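Local coordinates for protein nicotinate phosphoribosyltransferase (Saccharomyces cerevisiae, PDB 1VLP) that catalyses the first step of NAD biosynthesis from nicotinic acid, the ATP-dependent formation of nicotinate ribonucleotide from nicotinate and phosphoribosyl diphosphate, at residues R306-D311 and C337-L342; I239-H244 and A277-T282. One frame throughout, in Å; residues are numbered along the deposited sequence. Where two conformers were deposited one is given.

Interaction 1: residues R306-D311 and C337-L342. With PO4 (phosphate ion), chain E.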
ATOM      1  N   ARG A 306      -6.965  -7.523  -7.991  1.00  3.63           N
ATOM      2  CA  ARG A 306      -6.628  -6.078  -7.803  1.00  9.39           C
ATOM      3  C   ARG A 306      -5.837  -5.595  -9.044  1.00  8.08           C
ATOM      4  O   ARG A 306      -4.818  -6.210  -9.438  1.00 10.56           O
ATOM      5  CB  ARG A 306      -5.849  -5.812  -6.475  1.00  9.31           C
ATOM      6  CG  ARG A 306      -5.660  -4.279  -6.106  1.00 12.13           C
ATOM      7  CD  ARG A 306      -4.810  -4.148  -4.783  1.00 17.85           C
ATOM      8  NE  ARG A 306      -3.701  -3.200  -4.994  1.00 24.20           N
ATOM      9  CZ  ARG A 306      -2.489  -3.306  -4.469  1.00 32.05           C
ATOM     10  NH1 ARG A 306      -2.173  -4.304  -3.637  1.00 28.28           N
ATOM     11  NH2 ARG A 306      -1.583  -2.380  -4.760  1.00 45.72           N
ATOM     12  N   GLN A 307      -6.338  -4.517  -9.666  1.00  8.03           N
ATOM     13  CA  GLN A 307      -5.719  -3.881 -10.831  1.00  7.97           C
ATOM     14  C   GLN A 307      -4.819  -2.709 -10.325  1.00  9.42           C
ATOM     15  O   GLN A 307      -5.290  -1.819  -9.636  1.00 12.39           O
ATOM     16  CB  GLN A 307      -6.775  -3.414 -11.801  1.00  7.16           C
ATOM     17  CG  GLN A 307      -6.254  -2.803 -13.114  1.00  7.43           C
ATOM     18  CD  GLN A 307      -5.853  -1.366 -13.002  1.00 11.84           C
ATOM     19  OE1 GLN A 307      -6.600  -0.530 -12.452  1.00  9.81           O
ATOM     20  NE2 GLN A 307      -4.697  -1.036 -13.581  1.00 12.17           N
ATOM     21  N   ASP A 308      -3.530  -2.774 -10.628  1.00  8.87           N
ATOM     22  CA  ASP A 308      -2.557  -1.865 -10.078  1.00 10.15           C
ATOM     23  C   ASP A 308      -1.618  -1.251 -11.120  1.00 12.66           C
ATOM     24  O   ASP A 308      -0.804  -0.383 -10.753  1.00 13.56           O
ATOM     25  CB  ASP A 308      -1.721  -2.619  -9.049  1.00 12.16           C
ATOM     26  CG  ASP A 308      -1.013  -1.692  -8.061  1.00 20.58           C
ATOM     27  OD1 ASP A 308      -1.635  -0.706  -7.582  1.00 21.49           O
ATOM     28  OD2 ASP A 308       0.161  -1.997  -7.762  1.00 20.39           O
ATOM     29  N   SER A 309      -1.652  -1.741 -12.361  1.00 11.03           N
ATOM     30  CA  SER A 309      -0.861  -1.155 -13.438  1.00 11.38           C
ATOM     31  C   SER A 309      -1.437  -1.415 -14.813  1.00 11.29           C
ATOM     32  O   SER A 309      -2.345  -2.228 -15.003  1.00 10.60           O
ATOM     33  CB  SER A 309       0.570  -1.688 -13.440  1.00 11.79           C
ATOM     34  OG  SER A 309       0.620  -3.065 -13.786  1.00 11.54           O
ATOM     35  N   GLY A 310      -0.887  -0.719 -15.800  1.00 12.53           N
ATOM     36  CA  GLY A 310      -1.350  -0.879 -17.157  1.00 11.79           C
ATOM     37  C   GLY A 310      -2.632  -0.132 -17.391  1.00  8.71           C
ATOM     38  O   GLY A 310      -3.065   0.650 -16.570  1.00 12.31           O
ATOM     39  N   ASP A 311      -3.261  -0.396 -18.516  1.00  9.49           N
ATOM     40  CA  ASP A 311      -4.533   0.238 -18.868  1.00  9.77           C
ATOM     41  C   ASP A 311      -5.718  -0.471 -18.214  1.00  5.71           C
ATOM     42  O   ASP A 311      -5.945  -1.672 -18.478  1.00  5.86           O
ATOM     43  CB  ASP A 311      -4.712   0.238 -20.375  1.00 14.36           C
ATOM     44  CG  ASP A 311      -5.946   1.019 -20.792  1.00 19.68           C
ATOM     45  OD1 ASP A 311      -7.020   0.420 -20.837  1.00 13.96           O
ATOM     46  OD2 ASP A 311      -5.858   2.249 -21.014  1.00 26.15           O
ATOM     47  N   CYS A 337     -10.729  -4.765  -8.228  1.00  4.15           N
ATOM     48  CA  CYS A 337     -10.432  -3.597  -7.395  1.00  3.69           C
ATOM     49  C   CYS A 337      -9.354  -2.749  -8.107  1.00  4.38           C
ATOM     50  O   CYS A 337      -8.244  -3.201  -8.318  1.00  6.98           O
ATOM     51  CB  CYS A 337      -9.907  -4.055  -6.057  1.00  6.35           C
ATOM     52  SG  CYS A 337      -9.503  -2.608  -5.034  1.00 12.45           S
ATOM     53  N   TYR A 338      -9.741  -1.558  -8.525  1.00  4.45           N
ATOM     54  CA  TYR A 338      -8.890  -0.623  -9.214  1.00  2.00           C
ATOM     55  C   TYR A 338      -8.209   0.258  -8.160  1.00  4.33           C
ATOM     56  O   TYR A 338      -8.890   0.889  -7.332  1.00  4.04           O
ATOM     57  CB  TYR A 338      -9.732   0.261 -10.118  1.00  2.00           C
ATOM     58  CG  TYR A 338     -10.514  -0.494 -11.175  1.00  2.00           C
ATOM     59  CD1 TYR A 338      -9.979  -0.789 -12.401  1.00  2.00           C
ATOM     60  CD2 TYR A 338     -11.804  -0.925 -10.917  1.00  2.01           C
ATOM     61  CE1 TYR A 338     -10.716  -1.464 -13.350  1.00  3.83           C
ATOM     62  CE2 TYR A 338     -12.548  -1.635 -11.852  1.00  3.81           C
ATOM     63  CZ  TYR A 338     -11.990  -1.901 -13.082  1.00  3.78           C
ATOM     64  OH  TYR A 338     -12.758  -2.585 -13.985  1.00  5.09           O
ATOM     65  N   SER A 339      -6.879   0.273  -8.177  1.00  6.05           N
ATOM     66  CA  SER A 339      -6.155   0.946  -7.090  1.00  8.31           C
ATOM     67  C   SER A 339      -4.977   1.820  -7.510  1.00  9.41           C
ATOM     68  O   SER A 339      -4.181   2.207  -6.643  1.00  9.82           O
ATOM     69  CB  SER A 339      -5.685  -0.119  -6.073  1.00  9.17           C
ATOM     70  OG  SER A 339      -4.692  -0.969  -6.649  1.00 14.88           O
ATOM     71  N   ASP A 340      -4.829   2.092  -8.807  1.00  8.31           N
ATOM     72  CA  ASP A 340      -3.625   2.773  -9.325  1.00  9.16           C
ATOM     73  C   ASP A 340      -3.931   4.230  -9.586  1.00  7.34           C
ATOM     74  O   ASP A 340      -4.478   4.550 -10.645  1.00  7.65           O
ATOM     75  CB  ASP A 340      -3.134   2.104 -10.611  1.00 11.00           C
ATOM     76  CG  ASP A 340      -1.855   2.747 -11.175  1.00 16.94           C
ATOM     77  OD1 ASP A 340      -1.136   3.442 -10.398  1.00 13.36           O
ATOM     78  OD2 ASP A 340      -1.591   2.558 -12.383  1.00 17.70           O
ATOM     79  N   SER A 341      -3.569   5.112  -8.645  0.50  2.00           N
ATOM     80  CA  SER A 341      -3.592   6.549  -8.848  0.50  2.00           C
ATOM     81  C   SER A 341      -4.966   7.072  -9.281  0.50  2.00           C
ATOM     82  O   SER A 341      -5.135   7.796 -10.254  0.50  2.00           O
ATOM     83  CB  SER A 341      -2.515   6.916  -9.885  0.50  9.23           C
ATOM     84  OG  SER A 341      -1.265   6.301  -9.567  0.50  6.28           O
ATOM     85  N   LEU A 342      -5.965   6.665  -8.516  1.00  4.70           N
ATOM     86  CA  LEU A 342      -7.362   6.982  -8.846  1.00  7.02           C
ATOM     87  C   LEU A 342      -7.769   8.373  -8.391  1.00  6.38           C
ATOM     88  O   LEU A 342      -7.194   8.928  -7.441  1.00  7.58           O
ATOM     89  CB  LEU A 342      -8.278   6.009  -8.125  1.00  6.07           C
ATOM     90  CG  LEU A 342      -8.397   4.657  -8.799  1.00 13.34           C
ATOM     91  CD1 LEU A 342      -9.173   3.789  -7.927  1.00 21.06           C
ATOM     92  CD2 LEU A 342      -9.084   4.788 -10.159  1.00 17.06           C
TER
HETATM   93  P   PO4 E 500      -2.185   6.072  -5.213  1.00 21.92           P
HETATM   94  O1  PO4 E 500      -2.492   5.984  -3.742  1.00 35.64           O
HETATM   95  O2  PO4 E 500      -2.661   7.339  -5.863  1.00 20.07           O
HETATM   96  O3  PO4 E 500      -0.668   6.061  -5.448  1.00 44.72           O
HETATM   97  O4  PO4 E 500      -2.705   4.871  -5.976  1.00 29.83           O
HETATM   98  O   HOH W   1      -6.591   1.804 -11.128  1.00  3.20           O
HETATM   99  O   HOH W   2      -3.655   1.600 -13.974  1.00  9.75           O
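The hydroxyl of S339 accepts a nearly straight bond from R306: NE lies 2.9 Å from OG, which sits at the guanidinium edge, in its plane (N-H...O 166°). The OG proton has two acceptors in reach, Q307 O at 3.2 Å and D308 OD1, and is not assigned to either. R306 gets there with CG anti to its backbone N (chi1 -171°) and a bend at chi3. Its NH2 makes a salt bridge to D308 OD1 at 3.3 Å, whose hydrogen bond is weak. The other oxygen of D308 bonds H244. Parallel pairing of strands 304-307 and 335-338 sets these residues side by side: Q307 N donates to C337 O at 2.7 Å, and S339 N to Q307 O at 3.0 Å. One water joins Q307 OE1 to D340 N, just past the end of strand 335-338. A second links Q307 NE2, G310 O and D340 OD2. S341 N donates to O4 of a phosphate ion, probably from the crystallisation liquor, at 2.8 Å. With an alanine at R306, S339 OG is likely to lose its NE donor and D308 OD1 its cationic partner. R306 binds nicotinate by similarity; these bonds are consistent with a guanidinium held in place for it.

Interaction 2: residues I239-H244 and A277-T282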
ATOM      1  N   ILE A 239      -9.125  -2.411   5.488  1.00  4.78           N
ATOM      2  CA  ILE A 239      -9.183  -3.055   4.154  1.00  7.01           C
ATOM      3  C   ILE A 239      -7.739  -3.344   3.705  1.00  9.33           C
ATOM      4  O   ILE A 239      -6.854  -2.471   3.775  1.00  7.80           O
ATOM      5  CB  ILE A 239      -9.916  -2.142   3.120  1.00  8.00           C
ATOM      6  CG1 ILE A 239     -11.335  -1.763   3.598  1.00  6.89           C
ATOM      7  CG2 ILE A 239     -10.000  -2.796   1.710  1.00 10.58           C
ATOM      8  CD1 ILE A 239     -12.255  -2.938   3.860  1.00 12.83           C
ATOM      9  N   GLY A 240      -7.510  -4.546   3.212  1.00  8.26           N
ATOM     10  CA  GLY A 240      -6.178  -4.946   2.694  1.00 13.34           C
ATOM     11  C   GLY A 240      -6.238  -6.045   1.660  1.00 19.52           C
ATOM     12  O   GLY A 240      -7.236  -6.788   1.555  1.00 22.17           O
ATOM     13  N   THR A 241      -5.183  -6.132   0.854  1.00 19.08           N
ATOM     14  CA  THR A 241      -5.004  -7.175  -0.176  1.00 20.79           C
ATOM     15  C   THR A 241      -3.561  -7.722   0.025  1.00 19.40           C
ATOM     16  O   THR A 241      -2.815  -7.181   0.797  1.00 16.57           O
ATOM     17  CB  THR A 241      -5.196  -6.506  -1.621  1.00 21.15           C
ATOM     18  OG1 THR A 241      -6.582  -6.376  -1.929  1.00 19.09           O
ATOM     19  CG2 THR A 241      -4.531  -7.249  -2.776  1.00 26.04           C
ATOM     20  N   VAL A 242      -3.169  -8.795  -0.658  1.00 20.51           N
ATOM     21  CA  VAL A 242      -1.750  -9.086  -0.789  1.00 18.55           C
ATOM     22  C   VAL A 242      -1.025  -7.911  -1.515  1.00 18.38           C
ATOM     23  O   VAL A 242      -1.629  -7.173  -2.319  1.00 15.72           O
ATOM     24  CB  VAL A 242      -1.554 -10.399  -1.527  1.00 19.40           C
ATOM     25  CG1 VAL A 242      -1.800 -10.208  -3.045  1.00 23.06           C
ATOM     26  CG2 VAL A 242      -0.167 -10.966  -1.209  1.00 19.93           C
ATOM     27  N   ALA A 243       0.278  -7.727  -1.240  1.00 16.28           N
ATOM     28  CA  ALA A 243       1.065  -6.684  -1.901  1.00 14.37           C
ATOM     29  C   ALA A 243       2.062  -7.347  -2.861  1.00  7.31           C
ATOM     30  O   ALA A 243       2.297  -8.541  -2.754  1.00  7.02           O
ATOM     31  CB  ALA A 243       1.842  -5.849  -0.872  1.00 16.16           C
ATOM     32  N   HIS A 244       2.641  -6.576  -3.766  1.00  8.02           N
ATOM     33  CA  HIS A 244       3.655  -7.119  -4.709  1.00  5.00           C
ATOM     34  C   HIS A 244       4.796  -7.779  -4.001  1.00  4.36           C
ATOM     35  O   HIS A 244       5.322  -8.768  -4.512  1.00  2.82           O
ATOM     36  CB  HIS A 244       4.216  -6.067  -5.665  1.00  6.07           C
ATOM     37  CG  HIS A 244       3.202  -5.461  -6.581  1.00 11.12           C
ATOM     38  ND1 HIS A 244       2.606  -6.159  -7.608  1.00 12.31           N
ATOM     39  CD2 HIS A 244       2.642  -4.224  -6.584  1.00  9.25           C
ATOM     40  CE1 HIS A 244       1.744  -5.361  -8.225  1.00 12.33           C
ATOM     41  NE2 HIS A 244       1.755  -4.178  -7.625  1.00 14.34           N
ATOM     42  N   ALA A 277      -8.553 -15.563   1.291  1.00  6.99           N
ATOM     43  CA  ALA A 277      -7.508 -15.312   0.301  1.00  4.30           C
ATOM     44  C   ALA A 277      -7.544 -13.836  -0.184  1.00  4.38           C
ATOM     45  O   ALA A 277      -6.518 -13.249  -0.350  1.00  7.30           O
ATOM     46  CB  ALA A 277      -7.648 -16.236  -0.849  1.00  6.76           C
ATOM     47  N   GLY A 278      -8.731 -13.274  -0.318  1.00  5.88           N
ATOM     48  CA  GLY A 278      -8.938 -11.889  -0.701  1.00  5.77           C
ATOM     49  C   GLY A 278      -8.878 -11.678  -2.200  1.00  5.57           C
ATOM     50  O   GLY A 278      -9.382 -12.466  -2.984  1.00  5.57           O
ATOM     51  N   LEU A 279      -8.283 -10.570  -2.587  1.00  5.03           N
ATOM     52  CA  LEU A 279      -8.092 -10.243  -3.974  1.00  4.34           C
ATOM     53  C   LEU A 279      -6.691 -10.602  -4.446  1.00  5.12           C
ATOM     54  O   LEU A 279      -5.682 -10.314  -3.782  1.00  6.81           O
ATOM     55  CB  LEU A 279      -8.352  -8.753  -4.217  1.00  5.18           C
ATOM     56  CG  LEU A 279      -9.719  -8.232  -3.835  1.00  6.79           C
ATOM     57  CD1 LEU A 279      -9.591  -6.731  -3.733  1.00 12.73           C
ATOM     58  CD2 LEU A 279     -10.765  -8.630  -4.841  1.00 10.43           C
ATOM     59  N   ALA A 280      -6.615 -11.193  -5.628  1.00  6.47           N
ATOM     60  CA  ALA A 280      -5.334 -11.569  -6.176  1.00  5.25           C
ATOM     61  C   ALA A 280      -4.683 -10.382  -6.901  1.00  5.07           C
ATOM     62  O   ALA A 280      -5.305  -9.698  -7.655  1.00  3.09           O
ATOM     63  CB  ALA A 280      -5.475 -12.751  -7.118  1.00  6.70           C
ATOM     64  N   LEU A 281      -3.399 -10.164  -6.654  1.00  6.65           N
ATOM     65  CA  LEU A 281      -2.589  -9.203  -7.380  1.00  7.14           C
ATOM     66  C   LEU A 281      -1.856  -9.887  -8.547  1.00  6.54           C
ATOM     67  O   LEU A 281      -0.925 -10.654  -8.354  1.00  9.35           O
ATOM     68  CB  LEU A 281      -1.592  -8.587  -6.400  1.00  9.86           C
ATOM     69  CG  LEU A 281      -0.887  -7.305  -6.773  1.00 11.88           C
ATOM     70  CD1 LEU A 281      -1.854  -6.188  -7.244  1.00 13.91           C
ATOM     71  CD2 LEU A 281      -0.067  -6.844  -5.580  1.00 16.83           C
ATOM     72  N   THR A 282      -2.299  -9.609  -9.768  1.00  6.41           N
ATOM     73  CA  THR A 282      -1.929 -10.427 -10.922  1.00  3.57           C
ATOM     74  C   THR A 282      -0.738  -9.954 -11.745  1.00  3.34           C
ATOM     75  O   THR A 282      -0.219 -10.727 -12.567  1.00  4.96           O
ATOM     76  CB  THR A 282      -3.147 -10.576 -11.881  1.00  5.76           C
ATOM     77  OG1 THR A 282      -3.413  -9.326 -12.495  1.00  7.17           O
ATOM     78  CG2 THR A 282      -4.421 -10.980 -11.120  1.00  4.59           C
TER
HETATM   79  O   HOH W   3      -7.768  -8.863  -0.398  1.00 19.75           O
HETATM   80  O   HOH W   4      -5.203 -10.865  -1.070  1.00  8.02           O
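This contact lies at the nicotinate site of the type II phosphoribosyltransferase fold, where the loop before helix 244-254 runs over strand 279-281, an outermost strand of the parallel sheet. T241 is a nicotinate-binding residue by similarity. It crosses L279 at about a right angle: its OG1 meets L279 CD1 at 3.5 Å, and its CG2 comes to 3.4 Å from L279 O. Polar contact between the two backbones goes through water. One water gives a proton to G240 O and takes one from L279 N; it is also hydrogen-bonded to T241 OG1. Another accepts from V242 N and donates to A277 O and L279 O. The waters bridge the two backbones where the CA atoms of T241 and L279 are 5.8 Å apart. Further along, L281 carries the apolar part. V242 CG1 rests on L281 CB at 3.7 Å. Chi1 of L281 (-163°) turns its CG away from its own amide nitrogen, sending the methyls toward H244. By similarity, H244 is phosphorylated by autocatalysis; it is unmodified here. Both its ring nitrogens have partners: NE2 bonds D308 and ND1 bonds T284. Those bonds should fix the rotation of the ring, while L281 supports it from one side. The CH-pi contact places L281 CD2 3.5 Å from the ring centroid, 13° off the ring normal.

In the fold
Interactions 1 and 2 are about 12 Å apart between centres and meet across one parallel sheet, in which strands 304-307 and 279-281 are neighbours. A backbone bond joins them there, R306 N to A280 O at 2.8 Å. On the side chains, C337 CB packs on L279 CD1 at 3.6 Å. The polar link is D308 OD2 to H244 NE2, a probable hydrogen bond of 2.7 Å. D308 thus stands between R306 of interaction 1 and H244 of interaction 2, the phosphohistidine site by similarity. The side chains of R306 and T241, both nicotinate-binding by similarity, come within about 4 Å at their nearest atoms. Together the contacts probably shape one wall of the nicotinate pocket.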